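Local coordinates for protein aminopentol aminotransferase (Sphingopyxis macrogoltabida, PDB 6HBS) that uses pyridoxal 5'-phosphate to deaminate aminopentol, the hydrolysed form of the mycotoxin fumonisin B1, to its 2-keto product, with pyruvate as preferred amino acceptor, at residues K8-R11 with E12-E15; K218-E222 with T223-L227; F236-R240 with D241-T245; P353-R356 with I357-W361. One frame throughout, in Å; residues are numbered along the deposited sequence.

Contact 1: K8-R11 with E12-E15; sequences KDLR and ERAE
The aliphatic part of the Arg13 side chain crosses at a slant over the carbonyl oxygen and the carboxylate of Asp9, four residues earlier, an i to i+4 pairing over one turn of the amino-terminal helix 5-17. Arg13 CG lies 3.4 Å from Asp9 O, and Arg13 CD is 3.5 Å from Asp9 OD2. A bend at chi3 (56°) then swings the guanidinium toward the aspartate, where Arg13 NH1 meets Asp9 OD2 in a salt bridge of 3.3 Å. OD2 lies at the guanidinium edge, near its plane; the two flat groups are turned 41° apart, and NH1 alone bonds Asp9. The same group reaches further: NH2 forms a salt bridge with Glu100 of the second subunit, its strongest polar partner, and bonds Asn97 of that subunit. An alanine in place of Arg13 is likely to leave both Asp9 and that glutamate without their shared cation and to open a gap beside Leu10, whose CD2 is 3.7 Å from Arg13 NH1. Leucine suits its buried place, against Phe38 and Ala50. Ala14, also buried, is small enough to pack against both Phe38 and Val96 of the second subunit. Its N bonds Leu10 O at 2.8 Å, one of four successive helical bonds that join the two halves. On the exposed side Asp9 and Glu12, whose like charges would probably repel, share a water that donates to Glu12 OE1 at 2.6 Å and to Asp9 OD1 at 3.3 Å.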
loop_
_atom_site.group_PDB
_atom_site.type_symbol
_atom_site.label_atom_id
_atom_site.label_comp_id
_atom_site.label_asym_id
_atom_site.label_seq_id
_atom_site.Cartn_x
_atom_site.Cartn_y
_atom_site.Cartn_z
ATOM N N LYS A 8 -7.028 24.320 15.289
ATOM C CA LYS A 8 -7.710 23.947 16.482
ATOM C C LYS A 8 -9.043 23.260 16.131
ATOM O O LYS A 8 -9.413 22.268 16.806
ATOM C CB LYS A 8 -7.939 25.170 17.373
ATOM C CG LYS A 8 -8.748 24.853 18.620
ATOM C CD LYS A 8 -9.093 26.042 19.474
ATOM C CE LYS A 8 -9.659 25.623 20.814
ATOM N NZ LYS A 8 -10.495 26.697 21.394
ATOM N N ASP A 9 -9.779 23.842 15.168
ATOM C CA ASP A 9 -11.074 23.312 14.675
ATOM C C ASP A 9 -10.848 21.881 14.150
ATOM O O ASP A 9 -11.622 20.956 14.478
ATOM C CB ASP A 9 -11.678 24.190 13.569
ATOM C CG ASP A 9 -12.985 23.678 12.961
ATOM O OD1 ASP A 9 -13.949 23.495 13.723
ATOM O OD2 ASP A 9 -12.996 23.383 11.730
ATOM N N LEU A 10 -9.799 21.735 13.326
ATOM C CA LEU A 10 -9.473 20.499 12.641
ATOM C C LEU A 10 -9.078 19.432 13.669
ATOM O O LEU A 10 -9.511 18.309 13.552
ATOM C CB LEU A 10 -8.356 20.756 11.628
ATOM C CG LEU A 10 -8.813 21.371 10.308
ATOM C CD1 LEU A 10 -7.624 21.850 9.494
ATOM C CD2 LEU A 10 -9.639 20.372 9.498
ATOM N N ARG A 11 -8.367 19.819 14.731
ATOM C CA ARG A 11 -7.965 18.856 15.767
ATOM C C ARG A 11 -9.181 18.405 16.598
ATOM O O ARG A 11 -9.269 17.214 16.953
ATOM C CB ARG A 11 -6.874 19.435 16.667
ATOM C CG ARG A 11 -5.480 19.446 16.058
ATOM C CD ARG A 11 -4.556 19.966 17.151
ATOM N NE ARG A 11 -3.167 20.095 16.733
ATOM C CZ ARG A 11 -2.311 19.078 16.660
ATOM N NH1 ARG A 11 -2.712 17.857 16.980
ATOM N NH2 ARG A 11 -1.071 19.293 16.246
ATOM N N GLU A 12 -10.113 19.321 16.896
ATOM C CA GLU A 12 -11.354 18.980 17.641
ATOM C C GLU A 12 -12.167 17.957 16.831
ATOM O O GLU A 12 -12.731 17.019 17.401
ATOM C CB GLU A 12 -12.243 20.209 17.914
ATOM C CG GLU A 12 -13.522 19.953 18.763
ATOM C CD GLU A 12 -14.890 19.529 18.162
ATOM O OE1 GLU A 12 -15.103 19.529 16.892
ATOM O OE2 GLU A 12 -15.801 19.162 18.983
ATOM N N ARG A 13 -12.318 18.221 15.532
ATOM C CA ARG A 13 -13.111 17.391 14.637
ATOM C C ARG A 13 -12.405 16.033 14.446
ATOM O O ARG A 13 -13.071 14.982 14.498
ATOM C CB ARG A 13 -13.355 18.091 13.297
ATOM C CG ARG A 13 -14.321 19.266 13.364
ATOM C CD ARG A 13 -14.211 20.138 12.141
ATOM N NE ARG A 13 -14.421 19.402 10.898
ATOM C CZ ARG A 13 -13.962 19.788 9.717
ATOM N NH1 ARG A 13 -13.275 20.918 9.610
ATOM N NH2 ARG A 13 -14.209 19.063 8.639
ATOM N N ALA A 14 -11.077 16.062 14.215
ATOM C CA ALA A 14 -10.285 14.876 13.959
ATOM C C ALA A 14 -10.422 13.879 15.115
ATOM O O ALA A 14 -10.601 12.700 14.859
ATOM C CB ALA A 14 -8.829 15.216 13.658
ATOM N N GLU A 15 -10.379 14.342 16.369
ATOM C CA GLU A 15 -10.425 13.437 17.514
ATOM C C GLU A 15 -11.741 12.638 17.568
ATOM O O GLU A 15 -11.749 11.529 18.101
ATOM C CB GLU A 15 -10.253 14.169 18.839
ATOM C CG GLU A 15 -9.764 13.252 19.934
ATOM C CD GLU A 15 -9.815 13.862 21.321
ATOM O OE1 GLU A 15 -9.530 15.080 21.439
ATOM O OE2 GLU A 15 -10.140 13.115 22.281
HETATM O O HOH W 1 -15.740 21.900 15.936
#

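Contact 2: K218-E222 with T223-L227; sequences KCCDE and TGALL
Thr223 turns its hydroxyl back onto Cys219, closing the last turn of helix 210-223 with polar bonds. OG1 sits between its own backbone N and carbonyl carbon (chi1 60°), which points it at Cys219 O, 2.8 Å from OG1. The Thr223 N bonds the same oxygen at 3.1 Å, from the opposite face of the carbonyl plane, so two donors grip one acceptor. Threonine serves twice: its OG1 also accepts from Ala225 N at 3.3 Å, an ST turn that steers the chain out of the helix. Gly224 N closes on Cys220 O at 2.9 Å, arriving nearly along the C=O axis. With phi at 86°, a side chain at Gly224 would be jammed against the carbonyl oxygen of Thr223, hence glycine.

Apolar contact falls to Cys220, compact enough to sit where the chain turns back from helix to strand. Its SG packs 3.9 Å from Leu227 CB and 4.2 Å from Ala225 CB, while Cys220 CB lies 3.3 Å from Ala225 O. Among the charges, Lys218 NZ and Glu222 OE1 form only a long salt bridge, and Asp221 pairs with Arg217.

This turn ends a beta-alpha-beta crossover, in which helix 210-223 leads from strand 189-194 into the parallel strand 226-230. Phe182 of helix 175-184 packs on Cys220 and Thr223, Val192 of strand 189-194 touches Cys220, and Leu226 packs on Leu128 and Ala129 of helix 118-133.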
loop_
_atom_site.group_PDB
_atom_site.type_symbol
_atom_site.label_atom_id
_atom_site.label_comp_id
_atom_site.label_asym_id
_atom_site.label_seq_id
_atom_site.Cartn_x
_atom_site.Cartn_y
_atom_site.Cartn_z
ATOM N N LYS A 218 29.875 -11.472 2.793
ATOM C CA LYS A 218 30.632 -12.735 2.866
ATOM C C LYS A 218 29.845 -13.845 3.577
ATOM O O LYS A 218 29.836 -14.974 3.127
ATOM C CB LYS A 218 31.987 -12.483 3.543
ATOM C CG LYS A 218 32.820 -13.733 3.786
ATOM C CD LYS A 218 34.100 -13.478 4.581
ATOM C CE LYS A 218 33.856 -13.113 6.034
ATOM N NZ LYS A 218 33.215 -14.224 6.782
ATOM N N CYS A 219 29.185 -13.560 4.692
ATOM C CA CYS A 219 28.391 -14.564 5.360
ATOM C C CYS A 219 27.225 -15.007 4.467
ATOM O O CYS A 219 26.878 -16.204 4.418
ATOM C CB CYS A 219 27.856 -14.058 6.689
ATOM S SG CYS A 219 29.167 -13.862 7.925
ATOM N N CYS A 220 26.616 -14.050 3.764
ATOM C CA CYS A 220 25.542 -14.395 2.856
ATOM C C CYS A 220 26.094 -15.297 1.747
ATOM O O CYS A 220 25.532 -16.348 1.478
ATOM C CB CYS A 220 24.856 -13.142 2.305
ATOM S SG CYS A 220 23.690 -12.431 3.488
ATOM N N ASP A 221 27.216 -14.890 1.147
ATOM C CA ASP A 221 27.881 -15.682 0.111
ATOM C C ASP A 221 28.137 -17.113 0.605
ATOM O O ASP A 221 27.806 -18.077 -0.088
ATOM C CB ASP A 221 29.186 -15.040 -0.367
ATOM C CG ASP A 221 28.990 -13.841 -1.283
ATOM O OD1 ASP A 221 27.861 -13.630 -1.743
ATOM O OD2 ASP A 221 29.950 -13.104 -1.498
ATOM N N GLU A 222 28.727 -17.260 1.788
ATOM C CA GLU A 222 29.146 -18.600 2.225
ATOM C C GLU A 222 27.923 -19.472 2.554
ATOM O O GLU A 222 28.000 -20.676 2.448
ATOM C CB GLU A 222 30.130 -18.493 3.391
ATOM C CG GLU A 222 31.535 -18.097 2.943
ATOM C CD GLU A 222 32.498 -17.627 4.038
ATOM O OE1 GLU A 222 32.109 -17.671 5.236
ATOM O OE2 GLU A 222 33.628 -17.184 3.692
ATOM N N THR A 223 26.787 -18.884 2.944
ATOM C CA THR A 223 25.643 -19.705 3.406
ATOM C C THR A 223 24.530 -19.850 2.364
ATOM O O THR A 223 23.642 -20.664 2.564
ATOM C CB THR A 223 25.010 -19.150 4.684
ATOM O OG1 THR A 223 24.546 -17.828 4.421
ATOM C CG2 THR A 223 25.982 -19.158 5.847
ATOM N N GLY A 224 24.520 -19.020 1.321
ATOM C CA GLY A 224 23.365 -18.980 0.386
ATOM C C GLY A 224 22.236 -18.042 0.835
ATOM O O GLY A 224 21.279 -17.854 0.099
ATOM N N ALA A 225 22.338 -17.442 2.031
ATOM C CA ALA A 225 21.343 -16.472 2.509
ATOM C C ALA A 225 21.364 -15.254 1.590
ATOM O O ALA A 225 22.404 -14.932 1.049
ATOM C CB ALA A 225 21.652 -16.043 3.912
ATOM N N LEU A 226 20.216 -14.586 1.437
ATOM C CA LEU A 226 20.153 -13.366 0.593
ATOM C C LEU A 226 20.472 -12.134 1.424
ATOM O O LEU A 226 19.879 -11.937 2.486
ATOM C CB LEU A 226 18.757 -13.226 -0.012
ATOM C CG LEU A 226 18.297 -14.365 -0.910
ATOM C CD1 LEU A 226 16.992 -13.996 -1.611
ATOM C CD2 LEU A 226 19.344 -14.726 -1.926
ATOM N N LEU A 227 21.334 -11.272 0.867
ATOM C CA LEU A 227 21.593 -9.947 1.401
ATOM C C LEU A 227 20.548 -8.977 0.847
ATOM O O LEU A 227 20.432 -8.807 -0.363
ATOM C CB LEU A 227 22.999 -9.461 1.038
ATOM C CG LEU A 227 23.353 -8.090 1.608
ATOM C CD1 LEU A 227 23.178 -8.066 3.115
ATOM C CD2 LEU A 227 24.757 -7.671 1.218
#

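Contact 3: F236-R240 with D241-T245; sequences FRVAR and DCSWT
Val238 and Ser243 face each other across a loop that doubles back without regular helix or strand, their CA atoms 5.3 Å apart. Phe236 opens it with positive phi (73°), and a type I turn from Cys242 to Thr245 closes it, Thr245 N bonding Cys242 O at 2.9 Å. Asp241 steadies the bend before that turn by taking the N-H of the next residue: Cys242 N lies 2.7 Å from Asp241 OD1, which is met on its anti side.

Val238 presses its branched end over the serine. Its CB is 3.5 Å from Ser243 OG, and CG1, anti to the backbone N at chi1 172°, reaches within 3.5 Å of Ser243 O. Cutting Val238 back to a glycine would probably open a gap beside the CB and OG of Ser243 and remove the packing of CG1 on its carbonyl. Arg240 bonds Glu312 and the Ile305 carbonyl, and Asp241 OD2 takes the backbone N of Arg107.

Inside the bend a water does the joining that direct bonds between the two halves do not. It accepts from Phe236 N and Ala239 N and donates to Asp241 O at 2.8 Å and to Ser243 OG at 2.7 Å. Two accepted and two donated bonds hold the water, and since Ser243 OG is also bonded to Asp231 OD1, the small hydroxyl of serine links this structural water to the residue just after strand 226-230.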
loop_
_atom_site.group_PDB
_atom_site.type_symbol
_atom_site.label_atom_id
_atom_site.label_comp_id
_atom_site.label_asym_id
_atom_site.label_seq_id
_atom_site.Cartn_x
_atom_site.Cartn_y
_atom_site.Cartn_z
ATOM N N PHE A 236 18.391 7.041 -3.383
ATOM C CA PHE A 236 18.537 8.182 -4.270
ATOM C C PHE A 236 18.921 9.472 -3.543
ATOM O O PHE A 236 19.060 10.507 -4.207
ATOM C CB PHE A 236 17.287 8.407 -5.125
ATOM C CG PHE A 236 17.047 7.244 -6.035
ATOM C CD1 PHE A 236 18.028 6.844 -6.912
ATOM C CD2 PHE A 236 15.835 6.570 -6.033
ATOM C CE1 PHE A 236 17.806 5.785 -7.768
ATOM C CE2 PHE A 236 15.619 5.521 -6.910
ATOM C CZ PHE A 236 16.597 5.131 -7.767
ATOM N N ARG A 237 19.157 9.423 -2.233
ATOM C CA ARG A 237 19.794 10.556 -1.559
ATOM C C ARG A 237 21.257 10.209 -1.178
ATOM O O ARG A 237 22.009 11.082 -0.757
ATOM C CB ARG A 237 18.958 11.024 -0.366
ATOM C CG ARG A 237 17.806 11.956 -0.709
ATOM C CD ARG A 237 17.178 12.484 0.561
ATOM N NE ARG A 237 16.052 13.344 0.308
ATOM C CZ ARG A 237 14.795 12.918 0.165
ATOM N NH1 ARG A 237 14.555 11.611 0.148
ATOM N NH2 ARG A 237 13.802 13.795 0.044
ATOM N N VAL A 238 21.672 8.955 -1.348
ATOM C CA VAL A 238 23.066 8.547 -1.128
ATOM C C VAL A 238 23.781 8.443 -2.485
ATOM O O VAL A 238 24.915 8.871 -2.629
ATOM C CB VAL A 238 23.153 7.240 -0.311
ATOM C CG1 VAL A 238 24.578 6.699 -0.251
ATOM C CG2 VAL A 238 22.597 7.427 1.085
ATOM N N ALA A 239 23.113 7.873 -3.483
ATOM C CA ALA A 239 23.687 7.609 -4.772
ATOM C C ALA A 239 22.557 7.437 -5.796
ATOM O O ALA A 239 21.381 7.417 -5.392
ATOM C CB ALA A 239 24.548 6.362 -4.685
ATOM N N ARG A 240 22.931 7.284 -7.082
ATOM C CA ARG A 240 21.986 7.041 -8.198
ATOM C C ARG A 240 21.774 5.524 -8.386
ATOM O O ARG A 240 21.164 5.045 -9.355
ATOM C CB ARG A 240 22.497 7.725 -9.475
ATOM C CG ARG A 240 22.423 9.247 -9.423
ATOM C CD ARG A 240 23.035 9.935 -10.633
ATOM N NE ARG A 240 22.758 11.373 -10.671
ATOM C CZ ARG A 240 23.473 12.304 -10.028
ATOM N NH1 ARG A 240 24.527 11.935 -9.320
ATOM N NH2 ARG A 240 23.089 13.570 -10.031
ATOM N N ASP A 241 22.250 4.759 -7.409
ATOM C CA ASP A 241 22.171 3.323 -7.335
ATOM C C ASP A 241 21.968 2.984 -5.848
ATOM O O ASP A 241 21.790 3.886 -5.011
ATOM C CB ASP A 241 23.412 2.737 -8.027
ATOM C CG ASP A 241 23.363 1.265 -8.407
ATOM O OD1 ASP A 241 22.547 0.506 -7.853
ATOM O OD2 ASP A 241 24.135 0.883 -9.283
ATOM N N CYS A 242 21.943 1.693 -5.531
ATOM C CA CYS A 242 21.829 1.221 -4.186
ATOM C C CYS A 242 22.851 1.981 -3.325
ATOM O O CYS A 242 23.978 2.206 -3.766
ATOM C CB CYS A 242 22.086 -0.273 -4.134
ATOM S SG CYS A 242 21.971 -0.991 -2.469
ATOM N N SER A 243 22.442 2.364 -2.117
ATOM C CA SER A 243 23.223 3.219 -1.261
ATOM C C SER A 243 24.528 2.548 -0.791
ATOM O O SER A 243 25.315 3.234 -0.180
ATOM C CB SER A 243 22.406 3.638 -0.085
ATOM O OG SER A 243 21.244 4.356 -0.494
ATOM N N TRP A 244 24.708 1.228 -0.978
ATOM C CA TRP A 244 25.992 0.559 -0.675
ATOM C C TRP A 244 26.949 0.519 -1.870
ATOM O O TRP A 244 27.995 -0.130 -1.779
ATOM C CB TRP A 244 25.770 -0.842 -0.081
ATOM C CG TRP A 244 25.583 -0.778 1.406
ATOM C CD1 TRP A 244 25.473 0.346 2.182
ATOM C CD2 TRP A 244 25.538 -1.890 2.310
ATOM N NE1 TRP A 244 25.351 0.006 3.504
ATOM C CE2 TRP A 244 25.374 -1.359 3.613
ATOM C CE3 TRP A 244 25.610 -3.272 2.142
ATOM C CZ2 TRP A 244 25.279 -2.168 4.740
ATOM C CZ3 TRP A 244 25.507 -4.068 3.262
ATOM C CH2 TRP A 244 25.329 -3.522 4.534
ATOM N N THR A 245 26.622 1.208 -2.967
ATOM C CA THR A 245 27.478 1.205 -4.150
ATOM C C THR A 245 28.894 1.689 -3.817
ATOM O O THR A 245 29.843 1.057 -4.239
ATOM C CB THR A 245 26.962 2.123 -5.265
ATOM O OG1 THR A 245 25.602 1.777 -5.547
ATOM C CG2 THR A 245 27.787 1.968 -6.521
HETATM O O HOH W 2 20.968 5.540 -2.956
#

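Contact 4: P353-R356 with I357-W361; sequences PDFR and IGYAW
Tyr359 packs obliquely against the carbonyl of Phe355, one turn before it, at the start of helix 356-367. Its CB is 3.3 Å from Phe355 O, the oxygen that also takes the Tyr359 N-H at 2.9 Å. With chi1 at -90° the ring leans back along the preceding loop: CG lies 3.5 Å and CD1 3.3 Å from Phe355 O, and CD1 and CE1 then meet Phe355 CB at 3.7 and 3.8 Å. Beyond this the ring meets Pro32, Pro374 and Tyr375, and at the tip OH bonds the carbonyl of Leu30, so a tyrosine serves both the apolar packing and the buried polar end. The Phe355 ring makes edge-to-face contacts with Phe348 and Phe202.

Next to Phe355 in sequence, Arg356 curls back on Asp354. A chi3 of 63° brings its guanidinium side-on to the carboxylate, NE to OD1 and NH2 to OD2, the second pair 2.8 Å apart. Arg356 N also bonds Asp354 OD1, at 3.2 Å, from above the carboxylate plane. Two residues apart, these partners hold the loop in a tight bend.

The bond from Arg356 N to Asp354 OD1 makes an Asx turn, which leads the chain into the helix with Phe355 at the N-cap. A phenylalanine side chain cannot cap, and Asp352 takes the N-H groups of Ile357 and Gly358 instead: a helix start served by carboxylates ahead of the N-cap.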
loop_
_atom_site.group_PDB
_atom_site.type_symbol
_atom_site.label_atom_id
_atom_site.label_comp_id
_atom_site.label_asym_id
_atom_site.label_seq_id
_atom_site.Cartn_x
_atom_site.Cartn_y
_atom_site.Cartn_z
ATOM N N PRO A 353 19.497 14.386 27.403
ATOM C CA PRO A 353 18.999 13.012 27.399
ATOM C C PRO A 353 17.467 12.890 27.411
ATOM O O PRO A 353 16.950 11.859 26.960
ATOM C CB PRO A 353 19.637 12.400 28.660
ATOM C CG PRO A 353 19.895 13.584 29.560
ATOM C CD PRO A 353 20.235 14.730 28.627
ATOM N N ASP A 354 16.734 13.908 27.882
ATOM C CA ASP A 354 15.272 13.822 27.779
ATOM C C ASP A 354 14.735 14.705 26.640
ATOM O O ASP A 354 13.524 14.909 26.529
ATOM C CB ASP A 354 14.568 14.113 29.102
ATOM C CG ASP A 354 14.789 15.515 29.623
ATOM O OD1 ASP A 354 15.363 16.355 28.886
ATOM O OD2 ASP A 354 14.346 15.756 30.753
ATOM N N PHE A 355 15.638 15.230 25.806
ATOM C CA PHE A 355 15.282 15.937 24.561
ATOM C C PHE A 355 14.605 17.281 24.832
ATOM O O PHE A 355 14.149 17.931 23.882
ATOM C CB PHE A 355 14.432 15.048 23.637
ATOM C CG PHE A 355 15.258 14.026 22.900
ATOM C CD1 PHE A 355 15.654 12.853 23.533
ATOM C CD2 PHE A 355 15.671 14.249 21.592
ATOM C CE1 PHE A 355 16.451 11.926 22.884
ATOM C CE2 PHE A 355 16.460 13.313 20.941
ATOM C CZ PHE A 355 16.838 12.149 21.580
ATOM N N ARG A 356 14.633 17.776 26.075
ATOM C CA ARG A 356 13.923 19.040 26.390
ATOM C C ARG A 356 14.532 20.234 25.621
ATOM O O ARG A 356 13.775 21.157 25.229
ATOM C CB ARG A 356 13.887 19.299 27.901
ATOM C CG ARG A 356 15.130 19.967 28.466
ATOM C CD ARG A 356 15.040 20.243 29.965
ATOM N NE ARG A 356 14.930 19.014 30.742
ATOM C CZ ARG A 356 14.485 18.947 31.996
ATOM N NH1 ARG A 356 14.047 20.031 32.614
ATOM N NH2 ARG A 356 14.478 17.790 32.629
ATOM N N ILE A 357 15.854 20.225 25.387
ATOM C CA ILE A 357 16.521 21.312 24.649
ATOM C C ILE A 357 16.158 21.238 23.161
ATOM O O ILE A 357 15.812 22.242 22.554
ATOM C CB ILE A 357 18.046 21.305 24.812
ATOM C CG1 ILE A 357 18.479 21.320 26.282
ATOM C CG2 ILE A 357 18.640 22.474 24.053
ATOM C CD1 ILE A 357 19.991 21.219 26.460
ATOM N N GLY A 358 16.297 20.037 22.584
ATOM C CA GLY A 358 16.002 19.779 21.193
ATOM C C GLY A 358 14.566 20.120 20.831
ATOM O O GLY A 358 14.310 20.663 19.748
ATOM N N TYR A 359 13.644 19.752 21.719
ATOM C CA TYR A 359 12.226 19.994 21.549
ATOM C C TYR A 359 11.993 21.498 21.496
ATOM O O TYR A 359 11.304 22.039 20.580
ATOM C CB TYR A 359 11.422 19.280 22.644
ATOM C CG TYR A 359 11.000 17.882 22.279
ATOM C CD1 TYR A 359 11.886 16.977 21.709
ATOM C CD2 TYR A 359 9.685 17.472 22.437
ATOM C CE1 TYR A 359 11.488 15.684 21.376
ATOM C CE2 TYR A 359 9.265 16.197 22.072
ATOM C CZ TYR A 359 10.171 15.292 21.559
ATOM O OH TYR A 359 9.754 14.051 21.178
ATOM N N ALA A 360 12.609 22.200 22.451
ATOM C CA ALA A 360 12.370 23.642 22.580
ATOM C C ALA A 360 12.930 24.376 21.345
ATOM O O ALA A 360 12.289 25.286 20.799
ATOM C CB ALA A 360 12.977 24.146 23.877
ATOM N N TRP A 361 14.095 23.943 20.870
ATOM C CA TRP A 361 14.771 24.543 19.728
ATOM C C TRP A 361 13.951 24.312 18.452
ATOM O O TRP A 361 13.765 25.216 17.689
ATOM C CB TRP A 361 16.175 23.950 19.585
ATOM C CG TRP A 361 16.971 24.527 18.462
ATOM C CD1 TRP A 361 17.580 25.756 18.430
ATOM C CD2 TRP A 361 17.260 23.894 17.204
ATOM N NE1 TRP A 361 18.213 25.932 17.228
ATOM C CE2 TRP A 361 18.026 24.809 16.450
ATOM C CE3 TRP A 361 16.915 22.664 16.627
ATOM C CZ2 TRP A 361 18.491 24.505 15.169
ATOM C CZ3 TRP A 361 17.388 22.353 15.376
ATOM C CH2 TRP A 361 18.134 23.283 14.643
#

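In the fold
The four contacts follow one another along the chain. Contact 1, on the amino-terminal helix, faces the second subunit; contact 4 is its nearer companion, with closest atoms about 12 Å apart, whereas contacts 2 and 3 lie on the opposite side of the chain's centre from it. Contact 2 runs into the start of strand 226-230 and contact 3 lies in the loop after it; they touch through Leu227 CD2 and Trp244 CZ3, 4.2 Å apart. That strand runs to Asp230 of the cofactor pocket. Contact 3 lies closest to the cofactor: the Ser243 side chain is about 10 Å from pyridoxal phosphate and about 12 Å from that of Lys258, its attachment residue by similarity, and the Asp241 side chain is about 7 Å from the magnesium ion.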